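Long-range contacts in dihydrodipicolinate synthase family protein (Sinorhizobium meliloti, PDB 4DNH), which has no established function but folds as a closed eight-stranded alpha/beta (TIM) barrel and may be an enzyme related to dihydrodipicolinate synthase: residues R251-D257 with S272-I278; A37-A41 with L76-E80; R152-A157 with P185-H189; K236-I240 with A261-A265; L191-F195 with I231-S235. All blocks are in the same frame, centred on the assembly; numbering follows the deposited sequence.

Contacts 1, 2 and 3 are buried pairings of neighbouring parallel strands in the barrel wall, bound by backbone hydrogen bonds. Contacts 2 and 3 are mainly apolar between the strands, whereas contact 1 adds a salt bridge, a tyrosine, aspartates and a bound glycerol. Contacts 1 and 2 share a seam: strand 273-276 lies next to strand 37-40, probably hydrogen-bonded through Ala274 O and Phe38 N, and closes the barrel. In contact 5, where strands 186-191 and 226-232 run out into loops, a single bond and apolar packing replace the ladder. Contact 4, partly buried among the outer helices, relies on a salt bridge with a weak hydrogen bond and on a leucine; its Glu239 also reaches Thr254 and Ser272.

Contact 1: R251-D257 with S272-I278; sequences RMYTGDD and SDALLGI. With GOL (glycerol), chain B.
Arg251 and Asp273 form a salt bridge at the start of the strand pair, NH1 to OD2 2.8 Å, the arginine being exposed and the aspartate buried. The arginine chain runs extended from CG to NE, and its guanidinium stands at 74° to the carboxylate, whose OD2 it meets on the syn side but tilted from the plane. The other oxygen, OD1, takes the backbone N of Val36. Tyr253 swings CG to the side of its backbone N (chi1 -71°), bringing CD1 within 3.7 Å of Asp273 CB; its hydroxyl bonds to Asp227. The backbones pair as parallel strands of a TIM barrel, with Thr254 N to Asp273 O (2.9 Å) the straightest rung. On the Thr254 face, OG1 lies anti to the backbone N (chi1 -162°) and bonds to Glu239 OE1, while CG2 approaches Leu276 CD1 at 4.1 Å. Beyond the strands, Asp257 divides its carboxylate: OD1 accepts Ile278 N (2.9 Å) from above the carboxylate plane, and OD2 accepts O3 of a glycerol, probably from the crystallisation liquor, at 2.6 Å. That oxygen also receives Gly277 N at 2.6 Å, while glycerol O2 donates to Gly255 O.

Contact 2: A37-A41 with L76-E80; sequences AFAAA and LGVAE
Phe38 lays its ring beside Gly77, where the missing side chain is the hollow that receives it: a beta carbon on the glycine would clash with Phe38 CD2. CG lies opposite the carbonyl carbon (chi1 -74°), which carries the ring along the neighbouring strand until CD2 is 3.5 Å from Val78 O, with that oxygen at the ring edge and near its plane. Replacing the ring by the methyl of an alanine is likely to uncover the Gly77-Val78 backbone and open a gap beside Ile187, which also packs on the ring. The next bump is the methyl of Ala79. It sits between Phe38 CB and Ala40 CB, 4.3 Å from Ala40 CB, and rests 3.9 Å from Ala40 CA; on the same face it also meets Ile154 and Leu275 from other strands. Ala39 and Val78 project from the other face, toward helix 61-73, where both touch Leu71. At the start of the pair Ala37 CB rests against Leu76 CD2 (4.2 Å), and both side chains touch Leu290 of helix 283-294. The backbones come closest at the glycine, Phe38 CA to Gly77 CA 4.1 Å. Gly77 N to Ala37 O (2.8 Å), Ala39 N to Gly77 O and Ala79 N to Ala39 O form the ladder. Past its last rung one water donates to both Ala41 O and Ala79 O, the latter at 2.7 Å. Strand 37-40, helix 61-73 and strand 77-80 make a beta-alpha-beta unit, the building block of the TIM barrel.

Contact 3: R152-A157 with P185-H189; sequences RIILMA and PVIIH
Ile153 and Val186 press together at the tight part of the contact, CG2 against CG2 at 3.6 Å, and the other branch of the valine, CG1, lies 3.7 Å from Leu155 CB. Ile153 carries CG2 anti to the backbone N, chi1 to CG1 being -76°, and this turns the methyl onto the valine. Leu155 and Ile188 belong to the outward face of the sheet, covered by helix 168-181, where Leu155 meets Tyr175 and Val178. Ile154 and Ile187 point to the barrel interior instead; there Ile154 CG2 lies 3.4 Å from Ile187 O, and Leu275 touches both residues. The parallel ladder beneath is regular: Ile187 N to Ile153 O, Leu155 N to Ile187 O at 2.8 Å, and His189 N to Leu155 O. Packing gives way to water at both ends. At the first, Arg152 bends at chi3 and brings NH1 to 3.5 Å from Ile187 CD1, at an oblique angle, and forms a salt bridge to Asp227. A water in the plane of the guanidinium, at its edge, accepts from NH1 and donates to Ile153 O and Pro185 O. At the other end, beside the partly exposed Ala157, a second water donates to Leu155 O (2.9 Å) and to His189 O. Aliphatic chains thus pack on each other along the seam, while water adds a second donor to Ile153 O and Leu155 O and bridges them to Pro185 O and His189 O; the arginine charge is probably balanced by Asp227 of strand 226-232.

Contact 4: K236-I240 with A261-A265; sequences KEKEI and AELIA
Lys236 leaves its helix with CG roughly anti to the backbone N (chi1 151°) and bends at chi3, while Glu262 sends an extended chain from the other helix (chi1 -177°); the two cross at about a right angle. NZ reaches OE1 at 3.3 Å, a salt bridge whose hydrogen bond is weak, and Lys236 CE lies just as far from OE2, so the lysine's last carbons lie against the carboxylate as well. A methionine in its place would probably leave Glu262 without its positive mate at this partly exposed edge. Deeper in, Leu263 projects between the helices. Its CD2 branch packs on Ile240 CG1 at 3.8 Å, and its CD1 branch faces the carboxylate of Glu239, which comes from the opposite direction. That carboxylate is buried but has polar partners in the barrel wall: OE1 bonds to Thr254 OG1 and OE2 to Ser272 OG. Leu263 thus lies against both an apolar side chain and the flank of a polar network, and it also touches Thr254. The helix axes run nearly parallel, 10° apart, but stay 11.2 Å from each other, a distance bridged by long side chains with no backbone bond. Helix 236-243 follows strand 226-232 and helix 260-265 follows strand 251-254; nearly parallel neighbouring helices outside successive strands are the outer layer of the TIM barrel.

Contact 5: L191-F195 with I231-S235; sequences LGEMF and ISLLS
Leu191 is bridged to Ser232 in parallel fashion at the last step of the two strands, its CD1 branch 4.2 Å from Ser232 CB. The serine hydroxyl bonds to a bound glycerol, and weakly to His189 NE2. At Gly192 the pairing ends: its N donates to Ser232 O at 2.8 Å, from above the carbonyl plane and with a bent N-H...O angle of 139°. The glycine lies so close to the opposite backbone that a beta carbon would clash with Ser232 O, and Leu233 CD2 reaches its CA at 3.7 Å. The chain then turns back, Phe195 N bonding to Gly192 O. Met194, a selenomethionine, sends a chain bent at chi2 and chi3 across to the other segment; its CE methyl touches Leu234 CB at 3.4 Å, while SE lies 3.9 Å from Ser232 O. With CG opposite the carbonyl carbon (chi1 -65°), the Phe195 ring turns an edge to Ser232 O, CD2 being 3.5 Å away, and farther along the ring CE2 meets Leu234 CG at 4.0 Å, the two side chains crossing at about a right angle. Leu234, in a left-handed helical backbone conformation two residues before helix 236-243, meets both side chains. Ser232 O is therefore the focus of the contact, taking one backbone bond while a ring edge and a selenium atom lie around it. A single polar link thus joins the loop to the strand, apolar packing does the rest, and the Ser232 hydroxyl is turned to the glycerol, consistent with a polar pocket at the strand ends, as in TIM-barrel proteins.

Contact 1: R251-D257 with S272-I278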
# COMPACT_ATOMS: atom_id res chain seq x y z
N ARG A 251 -17.34 3.42 -3.06
CA ARG A 251 -16.18 3.91 -3.82
C ARG A 251 -15.26 2.80 -4.38
O ARG A 251 -15.17 1.71 -3.82
CB ARG A 251 -15.35 4.85 -2.97
CG ARG A 251 -16.03 6.12 -2.51
CD ARG A 251 -15.06 6.88 -1.61
NE ARG A 251 -15.54 8.20 -1.20
CZ ARG A 251 -15.60 9.28 -1.99
NH1 ARG A 251 -15.24 9.22 -3.28
NH2 ARG A 251 -16.05 10.42 -1.47
N MSE A 252 -14.58 3.11 -5.48
CA MSE A 252 -13.53 2.23 -6.04
C MSE A 252 -12.20 2.80 -5.65
O MSE A 252 -11.81 3.88 -6.13
CB MSE A 252 -13.66 2.12 -7.56
CG MSE A 252 -12.51 1.39 -8.26
SE MSE A 252 -12.27 -0.49 -7.69
CE MSE A 252 -13.68 -1.35 -8.76
N TYR A 253 -11.49 2.11 -4.77
CA TYR A 253 -10.15 2.55 -4.42
C TYR A 253 -9.17 1.76 -5.27
O TYR A 253 -9.12 0.52 -5.18
CB TYR A 253 -9.86 2.34 -2.93
CG TYR A 253 -10.61 3.29 -1.99
CD1 TYR A 253 -10.17 4.60 -1.78
CD2 TYR A 253 -11.74 2.86 -1.29
CE1 TYR A 253 -10.84 5.45 -0.93
CE2 TYR A 253 -12.42 3.71 -0.43
CZ TYR A 253 -11.96 5.00 -0.25
OH TYR A 253 -12.63 5.86 0.60
N THR A 254 -8.39 2.45 -6.10
CA THR A 254 -7.41 1.76 -6.92
C THR A 254 -6.23 1.21 -6.09
O THR A 254 -5.75 1.86 -5.17
CB THR A 254 -6.96 2.55 -8.17
OG1 THR A 254 -6.34 1.63 -9.08
CG2 THR A 254 -5.98 3.67 -7.85
N GLY A 255 -5.82 -0.01 -6.40
CA GLY A 255 -4.74 -0.67 -5.70
C GLY A 255 -3.72 -1.00 -6.75
O GLY A 255 -2.72 -1.64 -6.47
N ASP A 256 -4.01 -0.53 -7.95
CA ASP A 256 -3.21 -0.79 -9.13
C ASP A 256 -2.05 0.19 -9.22
O ASP A 256 -2.19 1.30 -9.75
CB ASP A 256 -4.12 -0.70 -10.37
CG ASP A 256 -3.50 -1.29 -11.61
OD1 ASP A 256 -2.29 -1.08 -11.82
OD2 ASP A 256 -4.24 -1.93 -12.39
N ASP A 257 -0.90 -0.22 -8.70
CA ASP A 257 0.32 0.60 -8.75
C ASP A 257 0.98 0.66 -10.14
O ASP A 257 2.00 1.35 -10.32
CB ASP A 257 1.34 0.13 -7.70
CG ASP A 257 0.77 0.13 -6.27
OD1 ASP A 257 0.76 1.21 -5.63
OD2 ASP A 257 0.36 -0.95 -5.79
N SER A 272 -11.63 6.45 -10.43
CA SER A 272 -11.46 5.79 -9.14
C SER A 272 -10.65 6.62 -8.15
O SER A 272 -9.86 7.49 -8.55
CB SER A 272 -10.94 4.34 -9.25
OG SER A 272 -10.07 4.14 -10.34
N ASP A 273 -10.89 6.36 -6.87
CA ASP A 273 -10.12 6.92 -5.77
C ASP A 273 -8.83 6.10 -5.58
O ASP A 273 -8.43 5.37 -6.48
CB ASP A 273 -10.98 6.99 -4.51
CG ASP A 273 -12.08 8.05 -4.61
OD1 ASP A 273 -11.72 9.25 -4.71
OD2 ASP A 273 -13.28 7.69 -4.59
N ALA A 274 -8.16 6.23 -4.44
CA ALA A 274 -6.82 5.67 -4.32
C ALA A 274 -6.47 5.15 -2.94
O ALA A 274 -6.71 5.80 -1.93
CB ALA A 274 -5.78 6.68 -4.77
N LEU A 275 -5.88 3.97 -2.92
CA LEU A 275 -5.33 3.37 -1.71
C LEU A 275 -4.14 2.55 -2.21
O LEU A 275 -4.26 1.37 -2.59
CB LEU A 275 -6.39 2.52 -1.02
CG LEU A 275 -6.18 2.14 0.45
CD1 LEU A 275 -7.45 1.45 0.93
CD2 LEU A 275 -4.96 1.23 0.63
N LEU A 276 -2.99 3.21 -2.22
CA LEU A 276 -1.83 2.75 -2.96
C LEU A 276 -0.57 2.71 -2.12
O LEU A 276 -0.26 3.66 -1.39
CB LEU A 276 -1.58 3.69 -4.15
CG LEU A 276 -2.57 3.62 -5.31
CD1 LEU A 276 -2.48 4.90 -6.14
CD2 LEU A 276 -2.29 2.40 -6.17
N GLY A 277 0.19 1.62 -2.25
CA GLY A 277 1.54 1.55 -1.70
C GLY A 277 2.49 2.50 -2.42
O GLY A 277 3.44 2.98 -1.82
N ILE A 278 2.24 2.79 -3.70
CA ILE A 278 3.11 3.73 -4.42
C ILE A 278 2.99 5.17 -3.88
O ILE A 278 3.95 5.93 -3.90
CB ILE A 278 2.95 3.66 -5.98
CG1 ILE A 278 3.94 4.59 -6.70
CG2 ILE A 278 1.53 4.00 -6.42
CD1 ILE A 278 5.39 4.19 -6.59
C1 GOL B . -0.98 -4.21 -2.69
O1 GOL B . -2.08 -4.03 -1.79
C2 GOL B . -0.84 -2.97 -3.56
O2 GOL B . -2.09 -2.70 -4.23
C3 GOL B . -0.42 -1.79 -2.69
O3 GOL B . -0.64 -0.57 -3.41

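Contact 2: A37-A41 with L76-E80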
# COMPACT_ATOMS: atom_id res chain seq x y z
N ALA A 37 -7.70 9.79 -1.27
CA ALA A 37 -6.43 9.12 -1.51
C ALA A 37 -5.78 8.71 -0.21
O ALA A 37 -5.56 9.54 0.66
CB ALA A 37 -5.50 10.03 -2.27
N PHE A 38 -5.46 7.41 -0.11
CA PHE A 38 -4.68 6.86 1.00
C PHE A 38 -3.34 6.40 0.48
O PHE A 38 -3.25 5.83 -0.62
CB PHE A 38 -5.33 5.58 1.52
CG PHE A 38 -6.57 5.79 2.33
CD1 PHE A 38 -7.82 5.82 1.72
CD2 PHE A 38 -6.51 5.88 3.71
CE1 PHE A 38 -8.97 5.98 2.47
CE2 PHE A 38 -7.66 6.03 4.46
CZ PHE A 38 -8.89 6.09 3.85
N ALA A 39 -2.31 6.57 1.29
CA ALA A 39 -1.10 5.82 1.07
C ALA A 39 -1.04 4.64 2.06
O ALA A 39 -1.28 4.79 3.26
CB ALA A 39 0.11 6.73 1.22
N ALA A 40 -0.77 3.44 1.54
CA ALA A 40 -0.51 2.29 2.40
C ALA A 40 0.93 2.43 2.88
O ALA A 40 1.86 2.35 2.08
CB ALA A 40 -0.72 0.99 1.65
N ALA A 41 1.12 2.66 4.18
CA ALA A 41 2.42 3.11 4.65
C ALA A 41 3.29 1.97 5.18
O ALA A 41 2.80 1.03 5.81
CB ALA A 41 2.23 4.18 5.73
N LEU A 76 -2.58 13.29 2.42
CA LEU A 76 -2.89 11.90 2.08
C LEU A 76 -3.42 11.19 3.30
O LEU A 76 -3.01 11.48 4.42
CB LEU A 76 -1.64 11.18 1.56
CG LEU A 76 -0.99 11.83 0.33
CD1 LEU A 76 0.37 11.22 0.04
CD2 LEU A 76 -1.88 11.69 -0.88
N GLY A 77 -4.36 10.27 3.10
CA GLY A 77 -4.80 9.43 4.22
C GLY A 77 -3.80 8.31 4.47
O GLY A 77 -2.93 8.03 3.63
N VAL A 78 -3.93 7.65 5.61
CA VAL A 78 -3.05 6.55 5.95
C VAL A 78 -3.85 5.24 6.04
O VAL A 78 -4.87 5.17 6.76
CB VAL A 78 -2.28 6.85 7.27
CG1 VAL A 78 -1.70 5.57 7.87
CG2 VAL A 78 -1.18 7.88 7.05
N ALA A 79 -3.40 4.22 5.32
CA ALA A 79 -3.95 2.87 5.41
C ALA A 79 -2.99 2.03 6.24
O ALA A 79 -1.91 1.69 5.75
CB ALA A 79 -4.10 2.26 4.02
N GLU A 80 -3.37 1.69 7.47
CA GLU A 80 -2.41 1.13 8.40
C GLU A 80 -2.35 -0.37 8.48
O GLU A 80 -3.38 -1.06 8.41
CB GLU A 80 -2.61 1.64 9.82
CG GLU A 80 -1.69 2.79 10.18
CD GLU A 80 -0.21 2.45 10.14
OE1 GLU A 80 0.23 1.47 9.48
OE2 GLU A 80 0.52 3.21 10.78
O HOH W 1 0.21 0.08 5.59

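Contact 3: R152-A157 with P185-H189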
# COMPACT_ATOMS: atom_id res chain seq x y z
N ARG A 152 -11.60 3.09 11.93
CA ARG A 152 -12.35 2.55 10.79
C ARG A 152 -11.53 1.41 10.14
O ARG A 152 -10.29 1.42 10.16
CB ARG A 152 -12.78 3.65 9.80
CG ARG A 152 -11.69 4.59 9.29
CD ARG A 152 -12.19 5.49 8.14
NE ARG A 152 -12.72 4.71 7.01
CZ ARG A 152 -12.99 5.19 5.79
NH1 ARG A 152 -13.46 4.38 4.85
NH2 ARG A 152 -12.80 6.48 5.50
N ILE A 153 -12.23 0.42 9.60
CA ILE A 153 -11.64 -0.83 9.17
C ILE A 153 -11.44 -0.92 7.67
O ILE A 153 -12.28 -0.45 6.89
CB ILE A 153 -12.53 -2.02 9.61
CG1 ILE A 153 -12.37 -2.30 11.10
CG2 ILE A 153 -12.22 -3.29 8.81
CD1 ILE A 153 -13.43 -1.65 11.94
N ILE A 154 -10.32 -1.51 7.27
CA ILE A 154 -10.12 -1.99 5.91
C ILE A 154 -10.16 -3.50 6.06
O ILE A 154 -9.31 -4.08 6.74
CB ILE A 154 -8.74 -1.62 5.34
CG1 ILE A 154 -8.64 -0.11 5.15
CG2 ILE A 154 -8.53 -2.32 4.01
CD1 ILE A 154 -7.23 0.38 4.93
N LEU A 155 -11.16 -4.13 5.46
CA LEU A 155 -11.39 -5.54 5.70
C LEU A 155 -10.53 -6.37 4.76
O LEU A 155 -10.78 -6.44 3.55
CB LEU A 155 -12.87 -5.87 5.56
CG LEU A 155 -13.30 -7.25 6.02
CD1 LEU A 155 -13.01 -7.44 7.49
CD2 LEU A 155 -14.78 -7.44 5.74
N MSE A 156 -9.51 -7.00 5.33
CA MSE A 156 -8.50 -7.71 4.55
C MSE A 156 -8.97 -9.09 4.17
O MSE A 156 -9.85 -9.68 4.84
CB MSE A 156 -7.21 -7.75 5.36
CG MSE A 156 -6.58 -6.36 5.33
SE MSE A 156 -4.94 -6.35 6.43
CE MSE A 156 -3.61 -6.72 5.01
N ALA A 157 -8.41 -9.61 3.08
CA ALA A 157 -8.69 -10.97 2.64
C ALA A 157 -8.04 -11.93 3.61
O ALA A 157 -7.07 -11.58 4.28
CB ALA A 157 -8.18 -11.19 1.23
N PRO A 185 -18.94 1.84 8.12
CA PRO A 185 -18.55 1.43 6.77
C PRO A 185 -17.09 1.00 6.67
O PRO A 185 -16.21 1.55 7.33
CB PRO A 185 -18.82 2.70 5.95
CG PRO A 185 -20.01 3.29 6.62
CD PRO A 185 -19.84 3.01 8.09
N VAL A 186 -16.87 0.00 5.83
CA VAL A 186 -15.62 -0.72 5.68
C VAL A 186 -15.11 -0.56 4.23
O VAL A 186 -15.90 -0.29 3.31
CB VAL A 186 -15.90 -2.20 6.01
CG1 VAL A 186 -15.30 -3.17 4.99
CG2 VAL A 186 -15.48 -2.53 7.42
N ILE A 187 -13.81 -0.68 4.04
CA ILE A 187 -13.23 -0.78 2.72
C ILE A 187 -12.76 -2.21 2.53
O ILE A 187 -11.87 -2.68 3.23
CB ILE A 187 -12.02 0.16 2.54
CG1 ILE A 187 -12.45 1.62 2.62
CG2 ILE A 187 -11.33 -0.12 1.21
CD1 ILE A 187 -11.29 2.58 2.76
N ILE A 188 -13.39 -2.92 1.59
CA ILE A 188 -13.07 -4.31 1.33
C ILE A 188 -11.84 -4.41 0.46
O ILE A 188 -11.69 -3.70 -0.54
CB ILE A 188 -14.25 -5.04 0.66
CG1 ILE A 188 -15.40 -5.21 1.66
CG2 ILE A 188 -13.81 -6.39 0.11
CD1 ILE A 188 -16.60 -5.96 1.13
N HIS A 189 -10.95 -5.30 0.83
CA HIS A 189 -9.72 -5.46 0.10
C HIS A 189 -9.64 -6.79 -0.62
O HIS A 189 -9.67 -7.86 -0.00
CB HIS A 189 -8.55 -5.24 1.02
CG HIS A 189 -7.23 -5.22 0.32
ND1 HIS A 189 -6.07 -5.42 0.97
CD2 HIS A 189 -6.90 -5.02 -1.02
CE1 HIS A 189 -5.05 -5.35 0.10
NE2 HIS A 189 -5.56 -5.11 -1.12
O HOH W 2 -13.60 2.07 6.42
O HOH W 3 -11.54 -8.82 2.06

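Contact 4: K236-I240 with A261-A265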
# COMPACT_ATOMS: atom_id res chain seq x y z
N LYS A 236 -5.80 -3.70 -15.14
CA LYS A 236 -6.49 -2.42 -15.34
C LYS A 236 -7.89 -2.56 -15.99
O LYS A 236 -8.84 -1.86 -15.60
CB LYS A 236 -5.57 -1.47 -16.11
CG LYS A 236 -6.25 -0.44 -16.98
CD LYS A 236 -5.28 0.05 -18.04
CE LYS A 236 -5.98 0.13 -19.39
NZ LYS A 236 -5.06 0.61 -20.46
N GLU A 237 -8.04 -3.46 -16.96
CA GLU A 237 -9.36 -3.70 -17.55
C GLU A 237 -10.36 -4.25 -16.52
O GLU A 237 -11.55 -3.98 -16.61
CB GLU A 237 -9.33 -4.58 -18.82
CG GLU A 237 -8.25 -5.66 -18.85
CD GLU A 237 -8.62 -6.94 -18.12
OE1 GLU A 237 -7.96 -7.25 -17.10
OE2 GLU A 237 -9.54 -7.66 -18.56
N LYS A 238 -9.86 -5.00 -15.55
CA LYS A 238 -10.75 -5.61 -14.57
C LYS A 238 -11.32 -4.58 -13.60
O LYS A 238 -12.47 -4.72 -13.16
CB LYS A 238 -10.07 -6.78 -13.85
CG LYS A 238 -10.16 -8.10 -14.62
CD LYS A 238 -9.25 -9.17 -14.05
CE LYS A 238 -9.04 -10.31 -15.04
NZ LYS A 238 -8.20 -9.89 -16.19
N GLU A 239 -10.54 -3.54 -13.30
CA GLU A 239 -10.97 -2.45 -12.44
C GLU A 239 -12.05 -1.58 -13.12
O GLU A 239 -13.07 -1.24 -12.51
CB GLU A 239 -9.77 -1.59 -12.00
CG GLU A 239 -10.11 -0.59 -10.91
CD GLU A 239 -8.92 0.23 -10.41
OE1 GLU A 239 -7.78 -0.28 -10.39
OE2 GLU A 239 -9.15 1.40 -10.00
N ILE A 240 -11.80 -1.21 -14.37
CA ILE A 240 -12.70 -0.34 -15.13
C ILE A 240 -14.05 -1.01 -15.26
O ILE A 240 -15.09 -0.37 -15.03
CB ILE A 240 -12.10 0.04 -16.51
CG1 ILE A 240 -10.89 0.97 -16.30
CG2 ILE A 240 -13.16 0.68 -17.39
CD1 ILE A 240 -10.10 1.31 -17.55
N ALA A 261 -2.41 6.50 -12.41
CA ALA A 261 -2.64 7.81 -13.04
C ALA A 261 -3.87 7.78 -13.96
O ALA A 261 -4.76 8.63 -13.82
CB ALA A 261 -1.41 8.29 -13.79
N GLU A 262 -3.91 6.79 -14.86
CA GLU A 262 -5.02 6.59 -15.79
C GLU A 262 -6.34 6.36 -15.07
O GLU A 262 -7.37 6.93 -15.47
CB GLU A 262 -4.74 5.40 -16.74
CG GLU A 262 -5.83 5.20 -17.79
CD GLU A 262 -5.72 3.88 -18.55
OE1 GLU A 262 -4.60 3.35 -18.71
OE2 GLU A 262 -6.78 3.36 -19.01
N LEU A 263 -6.31 5.54 -14.03
CA LEU A 263 -7.52 5.17 -13.30
C LEU A 263 -8.05 6.28 -12.40
O LEU A 263 -9.27 6.50 -12.36
CB LEU A 263 -7.29 3.89 -12.49
CG LEU A 263 -6.86 2.64 -13.28
CD1 LEU A 263 -6.25 1.60 -12.37
CD2 LEU A 263 -8.04 2.07 -14.04
N ILE A 264 -7.15 6.98 -11.69
CA ILE A 264 -7.54 8.10 -10.82
C ILE A 264 -8.19 9.24 -11.62
O ILE A 264 -9.26 9.72 -11.25
CB ILE A 264 -6.36 8.57 -9.93
CG1 ILE A 264 -5.94 7.44 -8.98
CG2 ILE A 264 -6.75 9.78 -9.09
CD1 ILE A 264 -4.63 7.66 -8.26
N ALA A 265 -7.58 9.63 -12.74
CA ALA A 265 -8.16 10.61 -13.66
C ALA A 265 -9.50 10.12 -14.24
O ALA A 265 -10.42 10.90 -14.43
CB ALA A 265 -7.19 10.95 -14.79

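Contact 5: L191-F195 with I231-S235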
# COMPACT_ATOMS: atom_id res chain seq x y z
N LEU A 191 -7.03 -8.57 -2.50
CA LEU A 191 -5.59 -8.64 -2.70
C LEU A 191 -5.25 -9.81 -3.63
O LEU A 191 -5.58 -10.96 -3.32
CB LEU A 191 -4.92 -8.86 -1.33
CG LEU A 191 -3.40 -8.83 -1.08
CD1 LEU A 191 -2.78 -7.52 -1.54
CD2 LEU A 191 -3.12 -9.05 0.40
N GLY A 192 -4.61 -9.54 -4.77
CA GLY A 192 -4.26 -10.59 -5.74
C GLY A 192 -3.11 -11.51 -5.34
O GLY A 192 -2.34 -11.20 -4.42
N GLU A 193 -3.00 -12.65 -6.03
CA GLU A 193 -2.02 -13.70 -5.69
C GLU A 193 -0.55 -13.34 -5.92
O GLU A 193 0.35 -14.01 -5.40
CB GLU A 193 -2.35 -15.06 -6.37
CG GLU A 193 -2.85 -15.01 -7.80
CD GLU A 193 -4.36 -14.91 -7.88
OE1 GLU A 193 -4.87 -13.83 -8.25
OE2 GLU A 193 -5.05 -15.91 -7.56
N MSE A 194 -0.30 -12.29 -6.69
CA MSE A 194 1.08 -11.85 -6.92
C MSE A 194 1.59 -11.16 -5.68
O MSE A 194 2.80 -11.14 -5.42
CB MSE A 194 1.18 -10.96 -8.15
CG MSE A 194 -0.14 -11.04 -8.88
SE MSE A 194 -1.26 -9.53 -8.30
CE MSE A 194 -0.96 -8.78 -10.09
N PHE A 195 0.66 -10.60 -4.90
CA PHE A 195 0.98 -10.02 -3.61
C PHE A 195 0.96 -11.08 -2.50
O PHE A 195 1.83 -11.06 -1.59
CB PHE A 195 0.04 -8.85 -3.29
CG PHE A 195 0.18 -7.68 -4.23
CD1 PHE A 195 1.27 -6.82 -4.13
CD2 PHE A 195 -0.77 -7.44 -5.22
CE1 PHE A 195 1.41 -5.74 -4.99
CE2 PHE A 195 -0.64 -6.36 -6.07
CZ PHE A 195 0.45 -5.50 -5.96
N ILE A 231 -8.99 -2.91 -5.10
CA ILE A 231 -8.61 -4.04 -5.91
C ILE A 231 -7.12 -3.97 -6.22
O ILE A 231 -6.60 -2.92 -6.65
CB ILE A 231 -9.53 -4.18 -7.16
CG1 ILE A 231 -9.40 -5.57 -7.76
CG2 ILE A 231 -9.27 -3.07 -8.18
CD1 ILE A 231 -10.47 -5.92 -8.78
N SER A 232 -6.43 -5.09 -5.95
CA SER A 232 -4.99 -5.23 -6.12
C SER A 232 -4.69 -6.45 -6.98
O SER A 232 -4.06 -7.41 -6.52
CB SER A 232 -4.32 -5.40 -4.76
OG SER A 232 -4.26 -4.17 -4.07
N LEU A 233 -5.19 -6.42 -8.21
CA LEU A 233 -5.02 -7.50 -9.17
C LEU A 233 -4.08 -7.10 -10.29
O LEU A 233 -3.72 -7.92 -11.13
CB LEU A 233 -6.37 -7.85 -9.78
CG LEU A 233 -7.49 -8.38 -8.90
CD1 LEU A 233 -8.58 -8.92 -9.81
CD2 LEU A 233 -6.98 -9.47 -7.97
N LEU A 234 -3.72 -5.82 -10.32
CA LEU A 234 -2.92 -5.22 -11.39
C LEU A 234 -3.41 -5.56 -12.81
O LEU A 234 -2.62 -5.75 -13.74
CB LEU A 234 -1.44 -5.56 -11.22
CG LEU A 234 -0.73 -5.24 -9.90
CD1 LEU A 234 0.76 -5.42 -10.09
CD2 LEU A 234 -1.03 -3.83 -9.39
N SER A 235 -4.73 -5.65 -12.95
CA SER A 235 -5.39 -5.89 -14.22
C SER A 235 -6.31 -4.69 -14.42
O SER A 235 -7.43 -4.66 -13.91
CB SER A 235 -6.20 -7.19 -14.16
OG SER A 235 -6.30 -7.82 -15.44